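Local coordinates for sgbp-b (Bacteroides uniformis, PDB 7K44), which probably binds xyloglucan at the cell surface as a surface glycan-binding protein of a xyloglucan utilization locus in this gut bacterium, at residues 30-38 against 49-57; 282-293 against 374-385. One frame throughout, in Å; residues are numbered along the deposited sequence.

Interaction 1: residues 30-38 against 49-57; sequences PAPYITRVA and LRIVGGNFY
The Y33 ring lies flat over the backbone of G53 and G54, with G54 N 3.6 Å above its plane and over its centre. A chi1 of 64°, which sets CG between the backbone N and the carbonyl carbon, folds the ring across the neighbouring strand, and the lack of a side chain on G54 lets it come this close. N55 meets the same ring at its edge: ND2 stands in the ring plane, 3.7 Å from Y33 CE1, and the amide is turned 73° from the ring. That ND2 also donates to A31 O (3.1 Å), approaching from above the carbonyl plane, while P30 CB packs against the amide. One water bridges P30 O and N55 O. The two strands, 33-38 and 49-54, form an antiparallel beta hairpin at the N-terminal end of the modelled chain, interrupted by a classic beta bulge in which T35 and R36 both face V52. V52 O therefore takes two N-H groups, T35 N at 2.6 Å and R36 N at 3.1 Å, both in its carbonyl plane. From the bulge, the R36 side chain, extended from CG to NE, runs beside V52 in the same direction, and V52 CG2 sits 4.1 Å above the centre of the guanidinium plane. I34, V37 and I51 point to the opposite face from Y33, R36 and V52. There I34 CG1 touches I51 CG2 at 3.8 Å and V37 CG1 meets L49 CD2; the loop residues P32 and F56 close the end of this layer, the F56 ring turning an edge to P32 CB. Strands 103-110 and 114-120 cover this side, V108 touching both I51 and F56.

Interaction 2: residues 282-293 against 374-385; sequences ELALQFECFVAV and EMYFDNFRVVKI. With CA (calcium ion), chain B.
In R381 the first torsion, which sets CG between the backbone N and the carbonyl carbon, and a bend at chi2 (-98°) together fold the chain back, laying a guanidinium face over Q286 C and F287 CA; E288, bent at its own chi2 (79°), swings its carboxylate to meet it. NH1 and NH2 of R381 both grip the single oxygen E288 OE2, at 3.0 and 2.9 Å, in a nearly coplanar salt bridge. The extended Q286 brings its amide in steeply, its plane 79° from the guanidinium, and OE1 accepts R381 NE on a lone pair at 2.9 Å. R381 NH2 also donates to N379 O; Q333 takes NH1, and S133 bonds E288 OE1. On the other face, F287 CB sits over the F380 ring, 3.8 Å from its centroid, in a CH-pi contact. F287 CE2 meets the edge of F377, whose ring also receives C289 SG obliquely. At the far end the Y376 hydroxyl donates to E374 OE2 at 2.6 Å, and A292 CB packs on that carboxylate. The D378 carboxylate leads away from 282-293 and binds calcium through both oxygens, joined by D215 OD2, main-chain O of N213, D241 and K243, and a water. This antiparallel pair, with a beta bulge at N379-F380 opposite F287, packs F377 and F380 against strand 357-364, forming part of one face of a two-sheet, calcium-binding beta sandwich.

Both interactions pair antiparallel strands through a beta bulge, but they hold separate parts of an elongated chain, with centres about 44 Å apart on opposite sides of its middle. Interaction 1 is a local hairpin whose first strand is outermost in its sheet, partly buried: its outer face mixes Y33, laid on glycine backbone, with R36 alongside V52, and apolar side chains line the inner face. Interaction 2 joins segments with 80 residues between them and is mostly buried. Strand 283-291 is flanked by 331-337 on its other side. The buried R381-E288 pair is supported by Q286, Q333 and S133, aromatic side chains fill the opposite face, and a metal is bound.

Interaction 1: residues 30-38 against 49-57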
# COMPACT_ATOMS: atom_id res chain seq x y z
N PRO A 30 -19.83 5.72 -32.80
CA PRO A 30 -18.69 5.62 -31.89
C PRO A 30 -17.70 4.54 -32.33
O PRO A 30 -18.10 3.59 -33.01
CB PRO A 30 -19.33 5.24 -30.55
CG PRO A 30 -20.74 5.73 -30.66
CD PRO A 30 -21.12 5.55 -32.10
N ALA A 31 -16.43 4.70 -31.95
CA ALA A 31 -15.36 3.84 -32.41
C ALA A 31 -15.10 2.71 -31.42
O ALA A 31 -15.32 2.87 -30.22
CB ALA A 31 -14.07 4.65 -32.58
N PRO A 32 -14.62 1.56 -31.89
CA PRO A 32 -14.38 0.44 -30.97
C PRO A 32 -13.21 0.71 -30.05
O PRO A 32 -12.29 1.46 -30.37
CB PRO A 32 -14.09 -0.73 -31.91
CG PRO A 32 -13.49 -0.08 -33.12
CD PRO A 32 -14.23 1.22 -33.27
N TYR A 33 -13.25 0.07 -28.88
CA TYR A 33 -12.14 0.10 -27.94
C TYR A 33 -12.06 -1.23 -27.22
O TYR A 33 -13.04 -1.97 -27.13
CB TYR A 33 -12.26 1.27 -26.95
CG TYR A 33 -13.46 1.19 -26.03
CD1 TYR A 33 -14.71 1.63 -26.45
CD2 TYR A 33 -13.34 0.69 -24.74
CE1 TYR A 33 -15.81 1.57 -25.61
CE2 TYR A 33 -14.43 0.63 -23.89
CZ TYR A 33 -15.66 1.06 -24.33
OH TYR A 33 -16.75 1.00 -23.49
N ILE A 34 -10.87 -1.54 -26.72
CA ILE A 34 -10.62 -2.76 -25.96
C ILE A 34 -10.16 -2.36 -24.57
O ILE A 34 -9.17 -1.64 -24.42
CB ILE A 34 -9.58 -3.66 -26.65
CG1 ILE A 34 -10.08 -4.12 -28.02
CG2 ILE A 34 -9.27 -4.86 -25.77
CD1 ILE A 34 -9.04 -4.86 -28.84
N THR A 35 -10.88 -2.83 -23.55
CA THR A 35 -10.51 -2.58 -22.17
C THR A 35 -9.55 -3.64 -21.66
O THR A 35 -8.56 -3.33 -20.99
CB THR A 35 -11.78 -2.60 -21.31
OG1 THR A 35 -12.68 -1.59 -21.76
CG2 THR A 35 -11.44 -2.39 -19.84
N ARG A 36 -9.83 -4.90 -21.98
CA ARG A 36 -9.03 -6.01 -21.49
C ARG A 36 -9.42 -7.23 -22.29
O ARG A 36 -10.41 -7.24 -23.03
CB ARG A 36 -9.28 -6.27 -20.00
CG ARG A 36 -10.73 -6.56 -19.68
CD ARG A 36 -10.98 -6.75 -18.18
NE ARG A 36 -12.41 -6.91 -17.91
CZ ARG A 36 -13.01 -8.06 -17.66
NH1 ARG A 36 -12.31 -9.19 -17.62
NH2 ARG A 36 -14.32 -8.10 -17.44
N VAL A 37 -8.62 -8.28 -22.13
CA VAL A 37 -8.89 -9.59 -22.71
C VAL A 37 -8.84 -10.61 -21.59
O VAL A 37 -7.86 -10.67 -20.85
CB VAL A 37 -7.87 -9.93 -23.81
CG1 VAL A 37 -8.13 -11.33 -24.33
CG2 VAL A 37 -7.96 -8.91 -24.92
N ALA A 38 -9.91 -11.38 -21.45
CA ALA A 38 -10.00 -12.43 -20.46
C ALA A 38 -9.55 -13.74 -21.09
O ALA A 38 -10.02 -14.10 -22.17
CB ALA A 38 -11.43 -12.58 -19.96
N LEU A 49 -10.82 -17.11 -25.38
CA LEU A 49 -10.52 -15.73 -25.01
C LEU A 49 -11.79 -14.91 -25.12
O LEU A 49 -12.68 -15.23 -25.92
CB LEU A 49 -9.45 -15.10 -25.93
CG LEU A 49 -8.03 -15.67 -25.92
CD1 LEU A 49 -7.87 -16.72 -26.99
CD2 LEU A 49 -7.00 -14.56 -26.13
N ARG A 50 -11.87 -13.84 -24.34
CA ARG A 50 -12.95 -12.88 -24.49
C ARG A 50 -12.37 -11.47 -24.54
O ARG A 50 -11.74 -11.02 -23.58
CB ARG A 50 -13.96 -13.00 -23.34
CG ARG A 50 -15.25 -12.24 -23.61
CD ARG A 50 -16.18 -12.25 -22.39
NE ARG A 50 -16.70 -13.58 -22.09
CZ ARG A 50 -17.54 -13.84 -21.09
NH1 ARG A 50 -17.95 -12.85 -20.30
NH2 ARG A 50 -17.96 -15.07 -20.88
N ILE A 51 -12.60 -10.78 -25.65
CA ILE A 51 -12.25 -9.37 -25.75
C ILE A 51 -13.34 -8.54 -25.10
O ILE A 51 -14.52 -8.65 -25.47
CB ILE A 51 -12.06 -8.96 -27.22
CG1 ILE A 51 -11.01 -9.84 -27.89
CG2 ILE A 51 -11.68 -7.48 -27.30
CD1 ILE A 51 -10.91 -9.59 -29.40
N VAL A 52 -12.96 -7.69 -24.15
CA VAL A 52 -13.89 -6.85 -23.40
C VAL A 52 -13.61 -5.40 -23.75
O VAL A 52 -12.48 -4.91 -23.56
CB VAL A 52 -13.76 -7.08 -21.89
CG1 VAL A 52 -14.70 -6.15 -21.13
CG2 VAL A 52 -14.07 -8.53 -21.57
N GLY A 53 -14.62 -4.70 -24.23
CA GLY A 53 -14.45 -3.31 -24.61
C GLY A 53 -15.77 -2.61 -24.86
O GLY A 53 -16.59 -2.50 -23.95
N GLY A 54 -15.97 -2.14 -26.08
CA GLY A 54 -17.22 -1.51 -26.43
C GLY A 54 -17.25 -1.13 -27.90
O GLY A 54 -16.21 -1.05 -28.56
N ASN A 55 -18.47 -0.91 -28.39
CA ASN A 55 -18.71 -0.40 -29.74
C ASN A 55 -18.22 -1.36 -30.81
O ASN A 55 -17.72 -0.94 -31.86
CB ASN A 55 -18.14 1.00 -29.94
CG ASN A 55 -18.69 1.99 -28.94
OD1 ASN A 55 -19.88 1.98 -28.63
ND2 ASN A 55 -17.83 2.86 -28.43
N PHE A 56 -18.38 -2.66 -30.58
CA PHE A 56 -17.97 -3.63 -31.59
C PHE A 56 -19.04 -3.81 -32.65
O PHE A 56 -19.47 -4.93 -32.93
CB PHE A 56 -17.61 -4.98 -30.95
CG PHE A 56 -16.48 -4.90 -29.95
CD1 PHE A 56 -15.35 -4.13 -30.21
CD2 PHE A 56 -16.54 -5.59 -28.75
CE1 PHE A 56 -14.32 -4.06 -29.30
CE2 PHE A 56 -15.51 -5.53 -27.83
CZ PHE A 56 -14.39 -4.75 -28.11
N TYR A 57 -19.46 -2.70 -33.28
CA TYR A 57 -20.43 -2.73 -34.36
C TYR A 57 -19.72 -2.95 -35.69
O TYR A 57 -18.63 -2.42 -35.92
CB TYR A 57 -21.19 -1.41 -34.44
CG TYR A 57 -21.89 -1.09 -33.16
CD1 TYR A 57 -23.06 -1.75 -32.81
CD2 TYR A 57 -21.38 -0.15 -32.28
CE1 TYR A 57 -23.70 -1.48 -31.64
CE2 TYR A 57 -22.02 0.13 -31.09
CZ TYR A 57 -23.18 -0.54 -30.78
OH TYR A 57 -23.82 -0.27 -29.60
O HOH W 1 -17.72 0.68 -34.21

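Interaction 2: residues 282-293 against 374-385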
# COMPACT_ATOMS: atom_id res chain seq x y z
N GLU A 282 19.62 7.08 5.95
CA GLU A 282 18.96 5.95 5.31
C GLU A 282 17.82 5.39 6.15
O GLU A 282 17.24 4.36 5.78
CB GLU A 282 19.98 4.87 4.97
CG GLU A 282 21.09 5.39 4.04
CD GLU A 282 22.17 4.36 3.72
OE1 GLU A 282 22.13 3.24 4.26
OE2 GLU A 282 23.08 4.69 2.92
N LEU A 283 17.47 6.04 7.26
CA LEU A 283 16.51 5.48 8.20
C LEU A 283 15.31 6.41 8.35
O LEU A 283 15.40 7.61 8.13
CB LEU A 283 17.16 5.28 9.57
CG LEU A 283 18.25 4.21 9.65
CD1 LEU A 283 18.99 4.30 10.99
CD2 LEU A 283 17.69 2.82 9.41
N ALA A 284 14.18 5.83 8.78
CA ALA A 284 12.98 6.59 9.07
C ALA A 284 12.41 6.15 10.41
O ALA A 284 12.52 4.98 10.79
CB ALA A 284 11.88 6.39 8.01
N LEU A 285 11.83 7.11 11.13
CA LEU A 285 10.91 6.80 12.22
C LEU A 285 9.54 6.58 11.60
O LEU A 285 9.00 7.46 10.93
CB LEU A 285 10.86 7.92 13.25
CG LEU A 285 9.87 7.64 14.39
CD1 LEU A 285 10.44 6.58 15.30
CD2 LEU A 285 9.59 8.92 15.16
N GLN A 286 8.97 5.39 11.82
CA GLN A 286 7.77 4.98 11.11
C GLN A 286 6.77 4.49 12.14
O GLN A 286 7.15 3.88 13.14
CB GLN A 286 8.15 3.85 10.14
CG GLN A 286 7.05 3.30 9.28
CD GLN A 286 7.59 2.25 8.33
OE1 GLN A 286 7.61 1.05 8.64
NE2 GLN A 286 8.04 2.69 7.16
N PHE A 287 5.50 4.82 11.93
CA PHE A 287 4.48 4.45 12.91
C PHE A 287 3.12 4.31 12.25
O PHE A 287 2.91 4.67 11.09
CB PHE A 287 4.44 5.46 14.07
CG PHE A 287 4.20 6.88 13.64
CD1 PHE A 287 5.25 7.70 13.26
CD2 PHE A 287 2.90 7.40 13.62
CE1 PHE A 287 5.03 9.02 12.86
CE2 PHE A 287 2.67 8.71 13.23
CZ PHE A 287 3.72 9.52 12.84
N GLU A 288 2.19 3.73 13.00
CA GLU A 288 0.83 3.57 12.52
C GLU A 288 -0.05 4.64 13.17
O GLU A 288 0.13 4.96 14.36
CB GLU A 288 0.32 2.16 12.80
CG GLU A 288 -0.38 1.54 11.59
CD GLU A 288 0.61 1.03 10.56
OE1 GLU A 288 0.20 0.68 9.43
OE2 GLU A 288 1.82 1.00 10.86
N CYS A 289 -0.94 5.23 12.38
CA CYS A 289 -1.80 6.31 12.84
C CYS A 289 -3.20 6.15 12.28
O CYS A 289 -3.38 5.86 11.09
CB CYS A 289 -1.21 7.67 12.43
SG CYS A 289 -2.16 9.10 13.00
N PHE A 290 -4.20 6.32 13.14
CA PHE A 290 -5.60 6.24 12.76
C PHE A 290 -6.23 7.59 13.07
O PHE A 290 -6.33 7.98 14.24
CB PHE A 290 -6.29 5.12 13.54
CG PHE A 290 -7.72 4.85 13.12
CD1 PHE A 290 -8.75 5.73 13.46
CD2 PHE A 290 -8.04 3.70 12.41
CE1 PHE A 290 -10.07 5.48 13.08
CE2 PHE A 290 -9.36 3.44 12.03
CZ PHE A 290 -10.37 4.34 12.37
N VAL A 291 -6.64 8.32 12.03
CA VAL A 291 -7.32 9.60 12.19
C VAL A 291 -8.81 9.33 12.09
O VAL A 291 -9.31 9.00 11.01
CB VAL A 291 -6.85 10.63 11.15
CG1 VAL A 291 -7.67 11.92 11.27
CG2 VAL A 291 -5.37 10.91 11.31
N ALA A 292 -9.52 9.43 13.21
CA ALA A 292 -10.94 9.10 13.20
C ALA A 292 -11.80 10.25 12.71
O ALA A 292 -12.91 10.02 12.20
CB ALA A 292 -11.40 8.68 14.59
N VAL A 293 -11.33 11.49 12.86
CA VAL A 293 -12.12 12.67 12.52
C VAL A 293 -11.24 13.60 11.70
O VAL A 293 -10.17 14.00 12.15
CB VAL A 293 -12.65 13.38 13.78
CG1 VAL A 293 -13.36 14.67 13.39
CG2 VAL A 293 -13.60 12.47 14.55
N GLU A 374 -9.52 13.42 17.02
CA GLU A 374 -9.54 12.05 17.53
C GLU A 374 -8.59 11.22 16.68
O GLU A 374 -8.90 10.93 15.52
CB GLU A 374 -10.96 11.48 17.51
CG GLU A 374 -11.03 10.05 18.04
CD GLU A 374 -12.39 9.39 17.81
OE1 GLU A 374 -13.33 10.09 17.37
OE2 GLU A 374 -12.50 8.17 18.03
N MET A 375 -7.46 10.83 17.26
CA MET A 375 -6.40 10.15 16.52
C MET A 375 -5.74 9.14 17.44
O MET A 375 -5.73 9.31 18.66
CB MET A 375 -5.35 11.15 16.03
CG MET A 375 -5.91 12.32 15.25
SD MET A 375 -4.68 13.62 15.07
CE MET A 375 -3.38 12.62 14.39
N TYR A 376 -5.17 8.10 16.84
CA TYR A 376 -4.56 6.99 17.57
C TYR A 376 -3.21 6.66 16.95
O TYR A 376 -3.03 6.75 15.72
CB TYR A 376 -5.45 5.73 17.52
CG TYR A 376 -6.87 6.00 17.98
CD1 TYR A 376 -7.82 6.53 17.11
CD2 TYR A 376 -7.23 5.76 19.28
CE1 TYR A 376 -9.11 6.81 17.55
CE2 TYR A 376 -8.52 6.01 19.73
CZ TYR A 376 -9.45 6.55 18.85
OH TYR A 376 -10.72 6.81 19.32
N PHE A 377 -2.27 6.24 17.80
CA PHE A 377 -0.88 6.01 17.41
C PHE A 377 -0.38 4.70 18.00
O PHE A 377 -0.69 4.38 19.16
CB PHE A 377 0.01 7.14 17.97
CG PHE A 377 -0.30 8.50 17.44
CD1 PHE A 377 -1.26 9.30 18.03
CD2 PHE A 377 0.38 8.98 16.33
CE1 PHE A 377 -1.53 10.56 17.52
CE2 PHE A 377 0.11 10.24 15.82
CZ PHE A 377 -0.86 11.02 16.42
N ASP A 378 0.44 3.98 17.25
CA ASP A 378 1.02 2.73 17.74
C ASP A 378 2.22 2.35 16.88
O ASP A 378 2.43 2.88 15.78
CB ASP A 378 -0.03 1.61 17.70
CG ASP A 378 0.24 0.47 18.70
OD1 ASP A 378 1.27 0.41 19.41
OD2 ASP A 378 -0.66 -0.41 18.76
N ASN A 379 2.99 1.40 17.40
CA ASN A 379 4.00 0.67 16.62
C ASN A 379 5.03 1.59 15.98
O ASN A 379 5.23 1.59 14.77
CB ASN A 379 3.34 -0.25 15.59
CG ASN A 379 2.78 -1.50 16.22
OD1 ASN A 379 3.21 -1.90 17.30
ND2 ASN A 379 1.84 -2.15 15.53
N PHE A 380 5.72 2.37 16.82
CA PHE A 380 6.84 3.17 16.33
C PHE A 380 8.04 2.26 16.11
O PHE A 380 8.43 1.49 16.99
CB PHE A 380 7.19 4.27 17.33
CG PHE A 380 6.10 5.29 17.54
CD1 PHE A 380 5.06 5.05 18.42
CD2 PHE A 380 6.13 6.50 16.86
CE1 PHE A 380 4.05 5.99 18.63
CE2 PHE A 380 5.13 7.45 17.05
CZ PHE A 380 4.09 7.19 17.93
N ARG A 381 8.63 2.35 14.91
CA ARG A 381 9.78 1.53 14.55
C ARG A 381 10.78 2.40 13.79
O ARG A 381 10.42 3.41 13.20
CB ARG A 381 9.40 0.31 13.70
CG ARG A 381 8.67 0.61 12.39
CD ARG A 381 7.17 0.46 12.51
NE ARG A 381 6.48 0.48 11.22
CZ ARG A 381 5.16 0.62 11.09
NH1 ARG A 381 4.60 0.63 9.87
NH2 ARG A 381 4.39 0.72 12.18
N VAL A 382 12.05 2.00 13.85
CA VAL A 382 13.11 2.64 13.07
C VAL A 382 13.55 1.65 12.00
O VAL A 382 14.02 0.55 12.33
CB VAL A 382 14.31 3.07 13.94
CG1 VAL A 382 15.38 3.69 13.05
CG2 VAL A 382 13.87 4.04 15.03
N VAL A 383 13.41 2.04 10.73
CA VAL A 383 13.59 1.12 9.61
C VAL A 383 14.32 1.83 8.47
O VAL A 383 14.31 3.05 8.36
CB VAL A 383 12.25 0.57 9.09
CG1 VAL A 383 11.59 -0.35 10.11
CG2 VAL A 383 11.33 1.70 8.68
N LYS A 384 14.90 1.03 7.58
CA LYS A 384 15.55 1.58 6.40
C LYS A 384 14.50 2.09 5.42
O LYS A 384 13.43 1.50 5.26
CB LYS A 384 16.41 0.51 5.74
CG LYS A 384 17.70 0.27 6.50
CD LYS A 384 18.63 -0.73 5.82
CE LYS A 384 19.95 -0.80 6.58
NZ LYS A 384 20.80 -1.96 6.16
N ILE A 385 14.82 3.21 4.78
CA ILE A 385 14.02 3.72 3.68
C ILE A 385 14.38 2.95 2.41
O ILE A 385 13.51 2.49 1.67
CB ILE A 385 14.25 5.23 3.47
CG1 ILE A 385 14.01 6.01 4.77
CG2 ILE A 385 13.36 5.76 2.35
CD1 ILE A 385 14.69 7.37 4.79
CA CA B . 0.33 -1.57 20.70
O HOH W 2 1.35 -1.16 12.89
O HOH W 3 -8.63 14.01 14.35
O HOH W 4 1.75 -2.91 19.29